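Local coordinates for sialidase domain-containing protein (Dyadobacter fermentans, PDB 5HX0) that is of unknown function but carries BNR-like repeats in a beta-propeller fold, as in sialidases, and so may act on or bind glycans, at residues G41-R52 with P391-R402. Residues are numbered along the deposited sequence; the frame is centred on the assembly and turned at random.
Sequences GVRKVEDVVIYR and PQHIAGSILEIR
Strand 42-51 pairs antiparallel with strand 393-401, from Val42 beside Ile401 to Tyr51 beside Ile394, the strand directions 146° apart. As strand 42-51 is the outermost strand of a four-stranded sheet whose other members come from the C-terminal end of the chain, the pairing fits the "velcro" closure of a beta-propeller, the chain's six antiparallel sheets being consistent with a six-bladed ring. Two classic beta bulges interrupt the backbone ladder. At the first, Val45 and Glu46 both face Ile398; at the second, Ile50 N and Tyr51 N both donate to Ile394 O, at 2.8 and 3.2 Å, from the same face of its carbonyl plane.

Near the chain termini a salt bridge joins the two strands. The Arg43 guanidinium grips the Glu400 carboxylate side-on, NE to OE1 at 3.1 Å and NH2 to OE2 at 2.9 Å. Both oxygens lie in the guanidinium plane but are met from above the carboxylate; the arginine chain, extended to CD, bends at chi3 (74°), which brings NE and NH2 to them. Arg402 NH1 adds weak bonds to the same carboxylate.

Among apolar contacts, Ile50 CB rests on Ile394 CG2 at 3.8 Å, and Ile398 CG2 meets Val45 CB at 4.0 Å. Pro391 CG lies over one face of the Arg52 guanidinium, offset toward its rim; Arg52 NH2 also salt-bridges Glu54. Lys44 NZ forms a salt bridge with Asp47 through OD2's syn lone pair. Ser397 OG, also bonded to Tyr383 OH, donates to Asp47 OD1 at 2.7 Å, arriving on the anti side, 32° out of the carboxylate plane.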
loop_
_atom_site.group_PDB
_atom_site.type_symbol
_atom_site.label_atom_id
_atom_site.label_comp_id
_atom_site.label_asym_id
_atom_site.label_seq_id
_atom_site.Cartn_x
_atom_site.Cartn_y
_atom_site.Cartn_z
ATOM N N GLY A 41 8.916 34.195 27.324
ATOM C CA GLY A 41 9.108 34.059 25.899
ATOM C C GLY A 41 8.378 32.904 25.249
ATOM O O GLY A 41 8.591 32.663 24.053
ATOM N N VAL A 42 7.536 32.179 25.989
ATOM C CA VAL A 42 6.771 31.060 25.445
ATOM C C VAL A 42 5.288 31.371 25.546
ATOM O O VAL A 42 4.810 31.796 26.601
ATOM C CB VAL A 42 7.082 29.743 26.170
ATOM C CG1 VAL A 42 6.281 28.619 25.559
ATOM C CG2 VAL A 42 8.558 29.460 26.090
ATOM N N ARG A 43 4.563 31.123 24.456
ATOM C CA ARG A 43 3.131 31.364 24.383
ATOM C C ARG A 43 2.536 30.434 23.327
ATOM O O ARG A 43 3.090 30.303 22.234
ATOM C CB ARG A 43 2.870 32.839 24.038
ATOM C CG ARG A 43 1.449 33.205 23.702
ATOM C CD ARG A 43 1.335 34.706 23.432
ATOM N NE ARG A 43 1.895 35.088 22.137
ATOM C CZ ARG A 43 1.177 35.190 21.022
ATOM N NH1 ARG A 43 -0.122 34.927 21.052
ATOM N NH2 ARG A 43 1.752 35.540 19.876
ATOM N N LYS A 44 1.416 29.796 23.645
ATOM C CA LYS A 44 0.716 29.000 22.650
ATOM C C LYS A 44 -0.149 29.915 21.800
ATOM O O LYS A 44 -0.993 30.644 22.323
ATOM C CB LYS A 44 -0.142 27.917 23.295
ATOM C CG LYS A 44 -0.953 27.138 22.250
ATOM C CD LYS A 44 -1.352 25.752 22.736
ATOM C CE LYS A 44 -2.571 25.822 23.584
ATOM N NZ LYS A 44 -3.202 24.497 23.793
ATOM N N VAL A 45 0.068 29.887 20.492
ATOM C CA VAL A 45 -0.744 30.698 19.597
ATOM C C VAL A 45 -2.118 30.075 19.418
ATOM O O VAL A 45 -3.149 30.729 19.613
ATOM C CB VAL A 45 -0.017 30.879 18.255
ATOM C CG1 VAL A 45 -0.878 31.685 17.261
ATOM C CG2 VAL A 45 1.313 31.555 18.487
ATOM N N GLU A 46 -2.156 28.794 19.062
ATOM C CA GLU A 46 -3.414 28.093 18.851
ATOM C C GLU A 46 -3.113 26.609 18.688
ATOM O O GLU A 46 -1.969 26.207 18.474
ATOM C CB GLU A 46 -4.138 28.621 17.618
ATOM C CG GLU A 46 -3.313 28.519 16.350
ATOM C CD GLU A 46 -4.053 29.053 15.132
ATOM O OE1 GLU A 46 -5.304 29.001 15.114
ATOM O OE2 GLU A 46 -3.377 29.529 14.196
ATOM N N ASP A 47 -4.152 25.806 18.792
ATOM C CA ASP A 47 -4.087 24.405 18.410
ATOM C C ASP A 47 -4.694 24.235 17.027
ATOM O O ASP A 47 -5.588 24.992 16.642
ATOM C CB ASP A 47 -4.841 23.550 19.414
ATOM C CG ASP A 47 -4.211 23.606 20.773
ATOM O OD1 ASP A 47 -2.965 23.641 20.839
ATOM O OD2 ASP A 47 -4.949 23.647 21.766
ATOM N N VAL A 48 -4.200 23.247 16.269
ATOM C CA VAL A 48 -4.730 22.981 14.936
ATOM C C VAL A 48 -4.999 21.488 14.781
ATOM O O VAL A 48 -4.438 20.648 15.489
ATOM C CB VAL A 48 -3.796 23.481 13.811
ATOM C CG1 VAL A 48 -3.545 24.951 13.974
ATOM C CG2 VAL A 48 -2.458 22.710 13.807
ATOM N N VAL A 49 -5.905 21.170 13.863
ATOM C CA VAL A 49 -6.133 19.799 13.420
ATOM C C VAL A 49 -5.460 19.650 12.060
ATOM O O VAL A 49 -5.691 20.455 11.153
ATOM C CB VAL A 49 -7.630 19.458 13.354
ATOM C CG1 VAL A 49 -7.817 18.074 12.728
ATOM C CG2 VAL A 49 -8.229 19.458 14.771
ATOM N N ILE A 50 -4.583 18.661 11.939
ATOM C CA ILE A 50 -3.753 18.498 10.760
ATOM C C ILE A 50 -4.331 17.457 9.810
ATOM O O ILE A 50 -4.369 17.669 8.600
ATOM C CB ILE A 50 -2.307 18.148 11.186
ATOM C CG1 ILE A 50 -1.685 19.354 11.902
ATOM C CG2 ILE A 50 -1.446 17.680 9.971
ATOM C CD1 ILE A 50 -0.244 19.151 12.346
ATOM N N TYR A 51 -4.818 16.336 10.337
ATOM C CA TYR A 51 -5.500 15.344 9.508
ATOM C C TYR A 51 -6.404 14.519 10.397
ATOM O O TYR A 51 -5.951 13.988 11.421
ATOM C CB TYR A 51 -4.531 14.411 8.766
ATOM C CG TYR A 51 -5.288 13.334 8.032
ATOM C CD1 TYR A 51 -5.951 13.617 6.843
ATOM C CD2 TYR A 51 -5.426 12.052 8.573
ATOM C CE1 TYR A 51 -6.688 12.638 6.192
ATOM C CE2 TYR A 51 -6.153 11.069 7.923
ATOM C CZ TYR A 51 -6.777 11.365 6.734
ATOM O OH TYR A 51 -7.503 10.381 6.090
ATOM N N ARG A 52 -7.675 14.411 9.999
ATOM C CA ARG A 52 -8.678 13.702 10.784
ATOM C C ARG A 52 -9.682 13.055 9.848
ATOM O O ARG A 52 -10.269 13.734 9.000
ATOM C CB ARG A 52 -9.409 14.660 11.743
ATOM C CG ARG A 52 -10.490 13.965 12.576
ATOM C CD ARG A 52 -11.363 14.982 13.341
ATOM N NE ARG A 52 -12.398 14.355 14.179
ATOM C CZ ARG A 52 -13.552 13.854 13.738
ATOM N NH1 ARG A 52 -13.848 13.861 12.450
ATOM N NH2 ARG A 52 -14.419 13.336 14.601
ATOM N N PRO A 391 -11.761 9.934 16.942
ATOM C CA PRO A 391 -10.719 9.090 16.335
ATOM C C PRO A 391 -9.299 9.573 16.628
ATOM O O PRO A 391 -9.058 10.718 17.021
ATOM C CB PRO A 391 -11.010 9.227 14.842
ATOM C CG PRO A 391 -11.554 10.652 14.723
ATOM C CD PRO A 391 -12.355 10.884 15.984
ATOM N N GLN A 392 -8.341 8.674 16.405
ATOM C CA GLN A 392 -6.934 9.060 16.427
ATOM C C GLN A 392 -6.628 9.908 15.189
ATOM O O GLN A 392 -6.814 9.455 14.054
ATOM C CB GLN A 392 -6.043 7.817 16.464
ATOM C CG GLN A 392 -5.731 7.313 17.866
ATOM C CD GLN A 392 -6.968 6.846 18.621
ATOM O OE1 GLN A 392 -7.895 6.297 18.031
ATOM N NE2 GLN A 392 -6.988 7.068 19.936
ATOM N N HIS A 393 -6.183 11.143 15.405
ATOM C CA HIS A 393 -5.937 12.086 14.319
ATOM C C HIS A 393 -4.612 12.806 14.570
ATOM O O HIS A 393 -4.059 12.779 15.680
ATOM C CB HIS A 393 -7.109 13.090 14.191
ATOM C CG HIS A 393 -7.327 13.948 15.405
ATOM N ND1 HIS A 393 -7.997 13.505 16.528
ATOM C CD2 HIS A 393 -6.963 15.226 15.668
ATOM C CE1 HIS A 393 -8.033 14.472 17.430
ATOM N NE2 HIS A 393 -7.395 15.522 16.940
ATOM N N ILE A 394 -4.098 13.466 13.534
ATOM C CA ILE A 394 -2.919 14.322 13.680
ATOM C C ILE A 394 -3.374 15.729 14.070
ATOM O O ILE A 394 -4.294 16.290 13.471
ATOM C CB ILE A 394 -2.093 14.359 12.381
ATOM C CG1 ILE A 394 -1.951 12.931 11.780
ATOM C CG2 ILE A 394 -0.720 15.042 12.641
ATOM C CD1 ILE A 394 -1.308 11.904 12.748
ATOM N N ALA A 395 -2.689 16.321 15.040
ATOM C CA ALA A 395 -3.003 17.658 15.517
ATOM C C ALA A 395 -1.688 18.380 15.800
ATOM O O ALA A 395 -0.598 17.811 15.665
ATOM C CB ALA A 395 -3.882 17.594 16.768
ATOM N N GLY A 396 -1.790 19.632 16.212
ATOM C CA GLY A 396 -0.594 20.369 16.555
ATOM C C GLY A 396 -0.929 21.565 17.414
ATOM O O GLY A 396 -2.085 21.997 17.514
ATOM N N SER A 397 0.108 22.083 18.052
ATOM C CA SER A 397 0.042 23.322 18.808
ATOM C C SER A 397 1.081 24.254 18.207
ATOM O O SER A 397 2.245 23.869 18.063
ATOM C CB SER A 397 0.338 23.082 20.289
ATOM O OG SER A 397 -0.639 22.257 20.893
ATOM N N ILE A 398 0.675 25.469 17.862
ATOM C CA ILE A 398 1.611 26.468 17.361
ATOM C C ILE A 398 2.073 27.336 18.530
ATOM O O ILE A 398 1.253 27.943 19.229
ATOM C CB ILE A 398 0.974 27.311 16.252
ATOM C CG1 ILE A 398 0.615 26.397 15.063
ATOM C CG2 ILE A 398 1.940 28.389 15.794
ATOM C CD1 ILE A 398 -0.083 27.113 13.916
ATOM N N LEU A 399 3.388 27.394 18.735
ATOM C CA LEU A 399 4.004 28.143 19.825
ATOM C C LEU A 399 4.738 29.365 19.288
ATOM O O LEU A 399 5.367 29.308 18.226
ATOM C CB LEU A 399 5.010 27.278 20.588
ATOM C CG LEU A 399 4.478 25.978 21.160
ATOM C CD1 LEU A 399 5.536 25.348 22.062
ATOM C CD2 LEU A 399 3.196 26.278 21.901
ATOM N N GLU A 400 4.669 30.465 20.038
ATOM C CA GLU A 400 5.521 31.624 19.803
ATOM C C GLU A 400 6.657 31.569 20.823
ATOM O O GLU A 400 6.407 31.556 22.035
ATOM C CB GLU A 400 4.729 32.927 19.931
ATOM C CG GLU A 400 5.511 34.167 19.508
ATOM C CD GLU A 400 4.856 35.461 19.967
ATOM O OE1 GLU A 400 4.762 35.683 21.202
ATOM O OE2 GLU A 400 4.426 36.243 19.092
ATOM N N ILE A 401 7.890 31.476 20.340
ATOM C CA ILE A 401 9.069 31.413 21.208
ATOM C C ILE A 401 9.959 32.568 20.793
ATOM O O ILE A 401 10.648 32.486 19.770
ATOM C CB ILE A 401 9.832 30.085 21.097
ATOM C CG1 ILE A 401 8.886 28.883 21.178
ATOM C CG2 ILE A 401 10.949 30.020 22.177
ATOM C CD1 ILE A 401 8.113 28.812 22.454
ATOM N N ARG A 402 9.968 33.636 21.573
ATOM C CA ARG A 402 10.870 34.732 21.250
ATOM C C ARG A 402 12.120 34.699 22.141
ATOM O O ARG A 402 12.189 33.940 23.121
ATOM C CB ARG A 402 10.150 36.076 21.365
ATOM C CG ARG A 402 9.768 36.487 22.765
ATOM C CD ARG A 402 9.048 37.821 22.708
ATOM N NE ARG A 402 7.876 37.740 21.843
ATOM C CZ ARG A 402 7.276 38.785 21.277
ATOM N NH1 ARG A 402 6.210 38.595 20.510
ATOM N NH2 ARG A 402 7.734 40.018 21.465
ATOM O OXT ARG A 402 13.097 35.419 21.880
#